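Long-range contacts in hypothetical protein YfiH (Bacillus licheniformis, PDB 6DZD), which is of unconfirmed function but probably phosphorolyses purine nucleosides such as adenosine and inosine, and may also deaminate adenosine: residues 82-87 with 109-114; 92-97 with 121-126; 76-81 with 102-107. One frame throughout, in Å; residues are numbered along the deposited sequence.

Interactions 2 and 3 are largely buried side-chain packing, whereas interaction 1 is a partly buried pairing of two loops built mainly from polar bonds. Strand 80-82 links interactions 1 and 3, since its end begins segment 82-87 and its start closes segment 76-81; it also pairs with strand 124-129 of interaction 2, F124 bonding to V81 and D79. Interaction 2 is wholly aliphatic at its centre, as suits a place between two sheets. Interaction 3 is equally buried but adds aromatic rings, with an exposed histidine at its margin. Interaction 1, where regular structure gives out, satisfies its backbone through carbonyls and two aspartates. V81 touches both L110 and V94, tying the three together.

Interaction 1: 82-87 with 109-114; sequences FADQTH and ALKATD
A83 and L110 sit at the centre of an isolated beta bridge between two loops. Its closing bonds flank A83: L110 N gives a nearly straight one to F82 O (2.8 Å, 173°), and D84 N gives another to L110 O (2.7 Å). The inner part is closely packed: the methyl of A83 lies beside T113 O and A109 CB against the D84 backbone, alanines suiting a place where two backbones come this near.

Farther along, T113 N bonds to D84 O, and the carboxylate of D84, its CG swung anti to the backbone N (chi1 159°), reaches A112 in the other loop: OD2 accepts A112 N at 2.7 Å on its anti side, while OD1 is held by Y106. D114 receives H87 N on OD2 (3.0 Å) from above the carboxylate plane, with a weak bond from T86 N to OD1. D114 OD2 also accepts H149 ND1, and with C132, which H87 touches, the geometry fits an unconfirmed Cys-His-Asp triad.

The outer side is looser. T86 lays OG1 and CG2 alongside A112 and turns its hydroxyl to E88, while the extended chain of K111 heads into solvent, contributing little beyond CG.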
loop_
_atom_site.group_PDB
_atom_site.type_symbol
_atom_site.label_atom_id
_atom_site.label_comp_id
_atom_site.label_asym_id
_atom_site.label_seq_id
_atom_site.Cartn_x
_atom_site.Cartn_y
_atom_site.Cartn_z
ATOM N N PHE A 82 4.630 6.141 10.301
ATOM C CA PHE A 82 5.238 5.892 9.001
ATOM C C PHE A 82 6.343 4.849 9.133
ATOM O O PHE A 82 6.838 4.577 10.230
ATOM C CB PHE A 82 5.787 7.209 8.398
ATOM C CG PHE A 82 4.714 8.123 7.857
ATOM C CD1 PHE A 82 3.803 8.733 8.716
ATOM C CD2 PHE A 82 4.610 8.373 6.507
ATOM C CE1 PHE A 82 2.802 9.567 8.224
ATOM C CE2 PHE A 82 3.617 9.212 6.017
ATOM C CZ PHE A 82 2.718 9.810 6.874
ATOM N N ALA A 83 6.731 4.258 7.999
ATOM C CA ALA A 83 7.706 3.173 7.981
ATOM C C ALA A 83 8.893 3.513 7.096
ATOM O O ALA A 83 8.758 4.184 6.068
ATOM C CB ALA A 83 7.104 1.862 7.483
ATOM N N ASP A 84 10.064 3.071 7.543
ATOM C CA ASP A 84 11.272 3.035 6.729
ATOM C C ASP A 84 11.156 1.787 5.870
ATOM O O ASP A 84 11.485 0.685 6.309
ATOM C CB ASP A 84 12.503 3.012 7.631
ATOM C CG ASP A 84 13.732 2.468 6.941
ATOM O OD1 ASP A 84 14.190 3.095 5.958
ATOM O OD2 ASP A 84 14.222 1.410 7.386
ATOM N N GLN A 85 10.664 1.944 4.647
ATOM C CA GLN A 85 10.254 0.793 3.859
ATOM C C GLN A 85 11.446 0.218 3.104
ATOM O O GLN A 85 12.029 0.895 2.247
ATOM C CB GLN A 85 9.120 1.183 2.918
ATOM C CG GLN A 85 7.795 1.492 3.631
ATOM C CD GLN A 85 6.832 2.260 2.753
ATOM O OE1 GLN A 85 6.285 3.288 3.151
ATOM N NE2 GLN A 85 6.633 1.770 1.536
ATOM N N THR A 86 11.800 -1.035 3.418
ATOM C CA THR A 86 12.971 -1.688 2.842
ATOM C C THR A 86 12.610 -2.838 1.898
ATOM O O THR A 86 13.464 -3.668 1.596
ATOM C CB THR A 86 13.908 -2.197 3.943
ATOM O OG1 THR A 86 13.217 -3.131 4.775
ATOM C CG2 THR A 86 14.429 -1.052 4.792
ATOM N N HIS A 87 11.361 -2.920 1.440
ATOM C CA HIS A 87 10.962 -3.936 0.468
ATOM C C HIS A 87 11.262 -5.356 0.944
ATOM O O HIS A 87 11.597 -6.239 0.143
ATOM C CB HIS A 87 11.617 -3.668 -0.886
ATOM C CG HIS A 87 11.052 -2.466 -1.577
ATOM N ND1 HIS A 87 10.260 -2.555 -2.702
ATOM C CD2 HIS A 87 11.113 -1.153 -1.260
ATOM C CE1 HIS A 87 9.883 -1.344 -3.066
ATOM N NE2 HIS A 87 10.385 -0.475 -2.205
ATOM N N ALA A 109 10.795 6.990 11.514
ATOM C CA ALA A 109 9.941 6.032 10.824
ATOM C C ALA A 109 10.329 4.621 11.242
ATOM O O ALA A 109 11.489 4.354 11.564
ATOM C CB ALA A 109 10.071 6.198 9.308
ATOM N N LEU A 110 9.345 3.718 11.267
ATOM C CA LEU A 110 9.592 2.358 11.751
ATOM C C LEU A 110 10.632 1.633 10.880
ATOM O O LEU A 110 10.421 1.428 9.678
ATOM C CB LEU A 110 8.267 1.595 11.808
ATOM C CG LEU A 110 7.399 2.089 12.984
ATOM C CD1 LEU A 110 5.994 1.499 12.982
ATOM C CD2 LEU A 110 8.061 1.803 14.306
ATOM N N LYS A 111 11.754 1.235 11.501
ATOM C CA LYS A 111 12.929 0.796 10.747
ATOM C C LYS A 111 12.676 -0.516 10.009
ATOM O O LYS A 111 12.247 -1.508 10.611
ATOM C CB LYS A 111 14.123 0.634 11.685
ATOM C CG LYS A 111 15.456 0.483 10.965
ATOM C CD LYS A 111 16.510 -0.318 11.738
ATOM C CE LYS A 111 17.876 -0.143 11.047
ATOM N NZ LYS A 111 18.990 -1.041 11.507
ATOM N N ALA A 112 13.015 -0.541 8.715
ATOM C CA ALA A 112 12.942 -1.762 7.902
ATOM C C ALA A 112 11.562 -2.413 7.971
ATOM O O ALA A 112 11.430 -3.623 8.155
ATOM C CB ALA A 112 14.021 -2.755 8.321
ATOM N N THR A 113 10.517 -1.607 7.843
ATOM C CA THR A 113 9.156 -2.090 8.031
ATOM C C THR A 113 8.311 -1.817 6.792
ATOM O O THR A 113 8.419 -0.752 6.170
ATOM C CB THR A 113 8.546 -1.464 9.278
ATOM O OG1 THR A 113 9.265 -1.942 10.424
ATOM C CG2 THR A 113 7.106 -1.840 9.414
ATOM N N ASP A 114 7.530 -2.819 6.395
ATOM C CA ASP A 114 6.667 -2.692 5.235
ATOM C C ASP A 114 5.238 -3.157 5.504
ATOM O O ASP A 114 4.416 -3.149 4.580
ATOM C CB ASP A 114 7.272 -3.459 4.055
ATOM C CG ASP A 114 8.681 -2.981 3.711
ATOM O OD1 ASP A 114 9.660 -3.436 4.353
ATOM O OD2 ASP A 114 8.803 -2.135 2.807
#

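Interaction 2: 92-97 with 121-126; sequences HKVTDG and PNLFLA
This is aliphatic packing between two sheets: V94, from the segment carrying strand 91-93 at the edge of one six-stranded sheet, meets L123 and L125, from the segment carrying strand 124-129 of the other. The backbones stay well apart, with the CA atoms of V94 and L125 separated by 8.1 Å, so the contact is made chiefly by side chains.

V94 points at the opposite segment and uses both branches. CG1, anti to the backbone N (chi1 -175°), meets L123 CD2 at 3.4 Å, the two side chains crossing at a slant. CG2 lies 3.9 Å from L125 CD2, where valine and leucine slide past each other in opposite directions. A forked valine is well suited to touch two leucines at once, and leucine is long enough to span the space between the sheets.

L123 has a second task: its other methyl, CD1, lies 3.7 Å from T95 O and extends the contact toward the surface. Cutting L123 back to an alanine would probably open a gap beside V94 CG1 and leave the T95 carbonyl without its aliphatic cover. At this exposed margin D96 comes only near L123 CD1; its carboxylate is engaged by R120 and R99 in salt bridges.

V81 of strand 80-82 touches both V94 and L123, while L116 and T118 of strand 115-118 touch V94 and L125 respectively. Branched aliphatic side chains meeting between two beta sheets are usual in sandwich-like packing; here they join the edge strands 91-93 and 80-82, with 124-129, across the two mixed sheets of the YfiH fold.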
loop_
_atom_site.group_PDB
_atom_site.type_symbol
_atom_site.label_atom_id
_atom_site.label_comp_id
_atom_site.label_asym_id
_atom_site.label_seq_id
_atom_site.Cartn_x
_atom_site.Cartn_y
_atom_site.Cartn_z
ATOM N N HIS A 92 4.730 -4.601 11.701
ATOM C CA HIS A 92 4.856 -4.052 13.036
ATOM C C HIS A 92 3.465 -3.763 13.565
ATOM O O HIS A 92 2.640 -3.178 12.858
ATOM C CB HIS A 92 5.708 -2.784 13.003
ATOM C CG HIS A 92 5.855 -2.108 14.326
ATOM N ND1 HIS A 92 6.937 -2.320 15.153
ATOM C CD2 HIS A 92 5.069 -1.202 14.955
ATOM C CE1 HIS A 92 6.809 -1.575 16.239
ATOM N NE2 HIS A 92 5.685 -0.888 16.142
ATOM N N LYS A 93 3.199 -4.200 14.793
ATOM C CA LYS A 93 1.937 -3.912 15.462
ATOM C C LYS A 93 2.077 -2.551 16.135
ATOM O O LYS A 93 2.750 -2.426 17.167
ATOM C CB LYS A 93 1.590 -5.010 16.462
ATOM C CG LYS A 93 0.422 -4.676 17.314
ATOM C CD LYS A 93 -0.111 -5.889 18.071
ATOM C CE LYS A 93 -1.432 -5.528 18.748
ATOM N NZ LYS A 93 -1.995 -6.602 19.598
ATOM N N VAL A 94 1.427 -1.536 15.564
ATOM C CA VAL A 94 1.589 -0.162 16.025
ATOM C C VAL A 94 0.784 0.058 17.298
ATOM O O VAL A 94 -0.413 -0.243 17.346
ATOM C CB VAL A 94 1.176 0.825 14.921
ATOM C CG1 VAL A 94 1.466 2.240 15.353
ATOM C CG2 VAL A 94 1.917 0.510 13.635
ATOM N N THR A 95 1.434 0.601 18.330
ATOM C CA THR A 95 0.777 0.927 19.599
ATOM C C THR A 95 0.893 2.424 19.877
ATOM O O THR A 95 1.512 3.174 19.110
ATOM C CB THR A 95 1.355 0.118 20.765
ATOM O OG1 THR A 95 2.688 0.563 21.039
ATOM C CG2 THR A 95 1.371 -1.379 20.434
ATOM N N ASP A 96 0.307 2.848 21.008
ATOM C CA ASP A 96 0.283 4.273 21.354
ATOM C C ASP A 96 1.679 4.867 21.389
ATOM O O ASP A 96 1.890 5.993 20.939
ATOM C CB ASP A 96 -0.343 4.502 22.730
ATOM C CG ASP A 96 -1.855 4.489 22.719
ATOM O OD1 ASP A 96 -2.481 4.502 21.628
ATOM O OD2 ASP A 96 -2.422 4.470 23.838
ATOM N N GLY A 97 2.640 4.126 21.928
ATOM C CA GLY A 97 3.998 4.627 21.993
ATOM C C GLY A 97 4.607 4.935 20.643
ATOM O O GLY A 97 5.490 5.785 20.550
ATOM N N PRO A 121 -7.565 3.196 18.696
ATOM C CA PRO A 121 -8.326 4.242 18.000
ATOM C C PRO A 121 -7.499 5.479 17.691
ATOM O O PRO A 121 -6.529 5.798 18.378
ATOM C CB PRO A 121 -9.434 4.584 19.004
ATOM C CG PRO A 121 -8.757 4.406 20.340
ATOM C CD PRO A 121 -7.831 3.203 20.150
ATOM N N ASN A 122 -7.921 6.186 16.635
ATOM C CA ASN A 122 -7.341 7.476 16.233
ATOM C C ASN A 122 -5.838 7.349 15.997
ATOM O O ASN A 122 -5.047 8.243 16.317
ATOM C CB ASN A 122 -7.668 8.559 17.263
ATOM C CG ASN A 122 -9.157 8.617 17.576
ATOM O OD1 ASN A 122 -9.964 8.943 16.705
ATOM N ND2 ASN A 122 -9.533 8.281 18.808
ATOM N N LEU A 123 -5.441 6.233 15.396
ATOM C CA LEU A 123 -4.038 5.981 15.112
ATOM C C LEU A 123 -3.901 5.592 13.652
ATOM O O LEU A 123 -4.219 4.454 13.284
ATOM C CB LEU A 123 -3.492 4.885 16.012
ATOM C CG LEU A 123 -1.980 5.005 16.083
ATOM C CD1 LEU A 123 -1.474 4.679 17.476
ATOM C CD2 LEU A 123 -1.377 4.110 15.050
ATOM N N PHE A 124 -3.398 6.510 12.832
ATOM C CA PHE A 124 -3.420 6.343 11.391
ATOM C C PHE A 124 -2.087 5.800 10.876
ATOM O O PHE A 124 -1.030 6.387 11.120
ATOM C CB PHE A 124 -3.780 7.671 10.728
ATOM C CG PHE A 124 -5.274 7.933 10.673
ATOM C CD1 PHE A 124 -5.985 8.271 11.819
ATOM C CD2 PHE A 124 -5.972 7.808 9.471
ATOM C CE1 PHE A 124 -7.366 8.511 11.766
ATOM C CE2 PHE A 124 -7.362 8.035 9.411
ATOM C CZ PHE A 124 -8.056 8.391 10.561
ATOM N N LEU A 125 -2.156 4.685 10.141
ATOM C CA LEU A 125 -0.994 3.991 9.594
ATOM C C LEU A 125 -0.778 4.444 8.155
ATOM O O LEU A 125 -1.744 4.675 7.421
ATOM C CB LEU A 125 -1.214 2.475 9.656
ATOM C CG LEU A 125 -1.978 1.981 10.900
ATOM C CD1 LEU A 125 -2.238 0.481 10.868
ATOM C CD2 LEU A 125 -1.214 2.335 12.133
ATOM N N ALA A 126 0.485 4.576 7.742
ATOM C CA ALA A 126 0.772 5.174 6.434
ATOM C C ALA A 126 1.947 4.514 5.708
ATOM O O ALA A 126 3.052 4.434 6.260
ATOM C CB ALA A 126 1.032 6.680 6.596
#

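Interaction 3: 76-81 with 102-107; sequences DLHDWV and GAFRYD
The backbone of 76-81 winds through a short 3-10 segment at L77 and H78 before running into strand 80-82, and the irregular loop 102-107 lies against that bend, with A103 CB 3.4 Å from L77 O. The small A103 suits this place, its CB lying also beside W80 O and approaching W80 CB.

F104 supplies the larger surface. Its CG stands anti to the carbonyl carbon (chi1 -60°), which swings the ring across to the 3-10 segment. L77 CD2 sits over one face of that ring, 4.0 Å from its centroid, in a CH-pi contact, and L77 CB lies 3.7 Å from F104 CZ. The same phenyl turns its edge to the face of H78, an edge-to-face pair with centroids 5.0 Å apart and planes inclined at 53°.

D76 OD1 accepts both H78 ND1 (2.7 Å) and H78 N (3.1 Å) from the same face of its carboxylate, the latter bond making an Asx turn. The bond from ND1 probably limits the rotation of the H78 ring and so helps keep its face toward F104. Histidine suits this exposed place, giving an aromatic face to F104 and a ring N-H to D76.

Inward, L77 packs on R66, K67 and A70 of helix 59-72, whose R66 also bonds the carbonyls of G102 and A103. W80, its indole nitrogen tied to T75, reaches M271 and F273 of strand 270-276 and meets F124 of strand 124-129.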
loop_
_atom_site.group_PDB
_atom_site.type_symbol
_atom_site.label_atom_id
_atom_site.label_comp_id
_atom_site.label_asym_id
_atom_site.label_seq_id
_atom_site.Cartn_x
_atom_site.Cartn_y
_atom_site.Cartn_z
ATOM N N ASP A 76 -4.829 14.719 13.348
ATOM C CA ASP A 76 -3.557 15.345 13.648
ATOM C C ASP A 76 -2.417 14.465 13.162
ATOM O O ASP A 76 -2.395 13.259 13.434
ATOM C CB ASP A 76 -3.425 15.554 15.147
ATOM C CG ASP A 76 -2.427 16.627 15.501
ATOM O OD1 ASP A 76 -1.392 16.741 14.803
ATOM O OD2 ASP A 76 -2.695 17.366 16.481
ATOM N N LEU A 77 -1.425 15.090 12.521
ATOM C CA LEU A 77 -0.271 14.351 12.026
ATOM C C LEU A 77 0.531 13.715 13.155
ATOM O O LEU A 77 1.298 12.777 12.908
ATOM C CB LEU A 77 0.624 15.291 11.215
ATOM C CG LEU A 77 1.590 14.657 10.215
ATOM C CD1 LEU A 77 0.831 13.769 9.248
ATOM C CD2 LEU A 77 2.389 15.712 9.479
ATOM N N HIS A 78 0.344 14.183 14.390
ATOM C CA HIS A 78 0.997 13.580 15.546
ATOM C C HIS A 78 0.527 12.161 15.811
ATOM O O HIS A 78 1.258 11.387 16.433
ATOM C CB HIS A 78 0.762 14.445 16.790
ATOM C CG HIS A 78 1.487 15.753 16.746
ATOM N ND1 HIS A 78 1.045 16.822 15.995
ATOM C CD2 HIS A 78 2.645 16.152 17.326
ATOM C CE1 HIS A 78 1.891 17.830 16.128
ATOM N NE2 HIS A 78 2.867 17.450 16.934
ATOM N N ASP A 79 -0.676 11.808 15.364
ATOM C CA ASP A 79 -1.225 10.476 15.569
ATOM C C ASP A 79 -1.022 9.575 14.346
ATOM O O ASP A 79 -1.713 8.556 14.205
ATOM C CB ASP A 79 -2.706 10.565 15.935
ATOM C CG ASP A 79 -2.962 11.485 17.119
ATOM O OD1 ASP A 79 -2.229 11.398 18.134
ATOM O OD2 ASP A 79 -3.905 12.307 17.019
ATOM N N TRP A 80 -0.084 9.926 13.469
ATOM C CA TRP A 80 0.245 9.117 12.311
ATOM C C TRP A 80 1.557 8.358 12.539
ATOM O O TRP A 80 2.423 8.784 13.312
ATOM C CB TRP A 80 0.354 9.988 11.058
ATOM C CG TRP A 80 -0.945 10.521 10.587
ATOM C CD1 TRP A 80 -1.797 11.337 11.279
ATOM C CD2 TRP A 80 -1.562 10.278 9.315
ATOM N NE1 TRP A 80 -2.905 11.611 10.518
ATOM C CE2 TRP A 80 -2.787 10.974 9.308
ATOM C CE3 TRP A 80 -1.199 9.542 8.184
ATOM C CZ2 TRP A 80 -3.656 10.954 8.213
ATOM C CZ3 TRP A 80 -2.064 9.526 7.090
ATOM C CH2 TRP A 80 -3.276 10.233 7.116
ATOM N N VAL A 81 1.694 7.215 11.855
ATOM C CA VAL A 81 2.877 6.369 11.967
ATOM C C VAL A 81 3.336 5.948 10.577
ATOM O O VAL A 81 2.544 5.411 9.794
ATOM C CB VAL A 81 2.613 5.123 12.832
ATOM C CG1 VAL A 81 3.859 4.299 12.907
ATOM C CG2 VAL A 81 2.128 5.531 14.219
ATOM N N GLY A 102 8.091 8.832 12.444
ATOM C CA GLY A 102 8.228 9.039 11.017
ATOM C C GLY A 102 7.305 10.069 10.402
ATOM O O GLY A 102 7.441 10.346 9.208
ATOM N N ALA A 103 6.413 10.686 11.187
ATOM C CA ALA A 103 5.407 11.588 10.628
ATOM C C ALA A 103 6.026 12.917 10.215
ATOM O O ALA A 103 5.632 13.494 9.196
ATOM C CB ALA A 103 4.270 11.806 11.629
ATOM N N PHE A 104 6.990 13.426 10.990
ATOM C CA PHE A 104 7.673 14.673 10.652
ATOM C C PHE A 104 9.126 14.490 10.240
ATOM O O PHE A 104 9.702 15.391 9.625
ATOM C CB PHE A 104 7.610 15.652 11.835
ATOM C CG PHE A 104 6.211 16.019 12.223
ATOM C CD1 PHE A 104 5.502 15.247 13.129
ATOM C CD2 PHE A 104 5.590 17.112 11.651
ATOM C CE1 PHE A 104 4.207 15.581 13.479
ATOM C CE2 PHE A 104 4.304 17.450 11.993
ATOM C CZ PHE A 104 3.609 16.682 12.910
ATOM N N ARG A 105 9.717 13.346 10.532
ATOM C CA ARG A 105 11.109 13.090 10.221
ATOM C C ARG A 105 11.203 11.628 9.857
ATOM O O ARG A 105 10.569 10.800 10.507
ATOM C CB ARG A 105 12.034 13.373 11.411
ATOM C CG ARG A 105 11.985 14.793 11.953
ATOM C CD ARG A 105 13.026 14.969 13.026
ATOM N NE ARG A 105 13.038 16.311 13.595
ATOM C CZ ARG A 105 12.415 16.640 14.722
ATOM N NH1 ARG A 105 11.725 15.719 15.383
ATOM N NH2 ARG A 105 12.478 17.888 15.186
ATOM N N TYR A 106 11.972 11.315 8.810
ATOM C CA TYR A 106 12.198 9.918 8.450
ATOM C C TYR A 106 13.028 9.184 9.505
ATOM O O TYR A 106 12.951 7.951 9.587
ATOM C CB TYR A 106 12.890 9.846 7.088
ATOM C CG TYR A 106 12.786 8.506 6.392
ATOM C CD1 TYR A 106 11.638 8.169 5.679
ATOM C CD2 TYR A 106 13.838 7.591 6.423
ATOM C CE1 TYR A 106 11.526 6.963 5.028
ATOM C CE2 TYR A 106 13.739 6.371 5.779
ATOM C CZ TYR A 106 12.571 6.061 5.082
ATOM O OH TYR A 106 12.433 4.866 4.410
ATOM N N ASP A 107 13.784 9.924 10.330
ATOM C CA ASP A 107 14.667 9.315 11.315
ATOM C C ASP A 107 13.915 8.438 12.304
ATOM O O ASP A 107 14.492 7.477 12.833
ATOM C CB ASP A 107 15.418 10.391 12.092
ATOM C CG ASP A 107 16.389 11.171 11.228
ATOM O OD1 ASP A 107 16.506 10.843 10.021
ATOM O OD2 ASP A 107 17.031 12.115 11.765
#